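Local coordinates for uncharacterized protein lp_1913 (Lactobacillus plantarum, PDB 3FLH), which is of unknown function but folds as a rhodanese-like domain, the alpha/beta fold shared by sulfurtransferases and related phosphatases, at residues 88-91 / 92-96. Sequence-based numbering, arbitrary orientation.
Sequences TALL and VLLSA
The last turns of helix 85-95, the crossover helix of a beta-alpha-beta unit in the rhodanese-like domain, are held by i to i+4 contacts, among them Leu90 with Leu94 and Leu91 with Ser95. Backbone bonds set the frame: Leu93 N reaches Ala89 O at 3.0 Å, and Leu94 N gives Leu90 O a nearly straight bond (175°). Leu91 O accepts two hydrogen bonds, from Ser95 N at 2.9 Å and from Ser95 OG at 2.7 Å, which arrive from opposite faces of its carbonyl plane. Ser95 OG stands anti to its own carbonyl carbon (chi1 -67°), which turns it back along the helix to this oxygen; a serine suits the exposed end because its hydroxyl can bond there within the helix. Leu91 CD1 lies alongside that hydroxyl, 3.6 Å from Ser95 OG. One turn apart, Leu90 and Leu94 pack obliquely, with Leu94 CD1 3.8 Å from Leu90 CG. Leu94 CG also rests against Leu90 O, the acceptor of its own backbone N-H. Cutting Leu94 back to an alanine is likely to open a gap beside Leu90 CG and to leave Leu9 of the second subunit without one of its apolar mates. The small, buried Ala89 touches Val76 of strand 73-77 and Leu61 of helix 58-64, consistent with a close approach of the helix there, while Leu93, a large apolar side chain, packs on both Val76 and Ala100 of strand 99-103. Leu90 also meets Ala100, and on the subunit interface Thr88 and Leu91 pack on Leu13 of the second subunit.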
# COMPACT_ATOMS: atom_id res chain seq x y z
N THR B 88 8.03 6.89 -4.39
CA THR B 88 9.20 7.75 -4.36
C THR B 88 9.65 8.04 -5.80
O THR B 88 9.96 9.18 -6.14
CB THR B 88 10.32 7.11 -3.52
OG1 THR B 88 9.88 7.04 -2.16
CG2 THR B 88 11.60 7.92 -3.59
N ALA B 89 9.67 7.02 -6.64
CA ALA B 89 10.06 7.21 -8.04
C ALA B 89 9.01 8.11 -8.71
O ALA B 89 9.36 9.03 -9.43
CB ALA B 89 10.12 5.86 -8.76
N LEU B 90 7.73 7.82 -8.45
CA LEU B 90 6.66 8.61 -9.03
C LEU B 90 6.81 10.09 -8.68
O LEU B 90 6.64 10.95 -9.54
CB LEU B 90 5.28 8.11 -8.56
CG LEU B 90 4.05 8.72 -9.24
CD1 LEU B 90 4.09 8.44 -10.75
CD2 LEU B 90 2.77 8.12 -8.65
N LEU B 91 7.14 10.38 -7.43
CA LEU B 91 7.31 11.76 -6.98
C LEU B 91 8.42 12.47 -7.75
O LEU B 91 8.30 13.65 -8.09
CB LEU B 91 7.61 11.81 -5.48
CG LEU B 91 7.81 13.20 -4.87
CD1 LEU B 91 6.62 14.08 -5.19
CD2 LEU B 91 8.00 13.08 -3.36
N VAL B 92 9.50 11.75 -8.01
CA VAL B 92 10.63 12.30 -8.75
C VAL B 92 10.19 12.65 -10.18
O VAL B 92 10.47 13.74 -10.67
CB VAL B 92 11.80 11.29 -8.80
CG1 VAL B 92 12.93 11.81 -9.68
CG2 VAL B 92 12.31 11.03 -7.38
N LEU B 93 9.50 11.72 -10.83
CA LEU B 93 9.03 11.91 -12.20
C LEU B 93 8.02 13.06 -12.31
O LEU B 93 8.17 13.95 -13.15
CB LEU B 93 8.41 10.61 -12.74
CG LEU B 93 9.37 9.44 -12.96
CD1 LEU B 93 8.60 8.14 -13.10
CD2 LEU B 93 10.21 9.71 -14.21
N LEU B 94 7.00 13.04 -11.47
CA LEU B 94 5.98 14.09 -11.49
C LEU B 94 6.58 15.45 -11.12
O LEU B 94 6.19 16.47 -11.69
CB LEU B 94 4.83 13.74 -10.53
CG LEU B 94 4.05 12.42 -10.74
CD1 LEU B 94 2.93 12.34 -9.69
CD2 LEU B 94 3.45 12.36 -12.15
N SER B 95 7.54 15.49 -10.19
CA SER B 95 8.16 16.76 -9.81
C SER B 95 9.00 17.32 -10.96
O SER B 95 9.18 18.54 -11.07
CB SER B 95 9.06 16.59 -8.59
OG SER B 95 8.30 16.28 -7.43
N ALA B 96 9.50 16.44 -11.82
CA ALA B 96 10.32 16.84 -12.95
C ALA B 96 9.49 17.25 -14.17
O ALA B 96 10.04 17.60 -15.21
CB ALA B 96 11.27 15.70 -13.33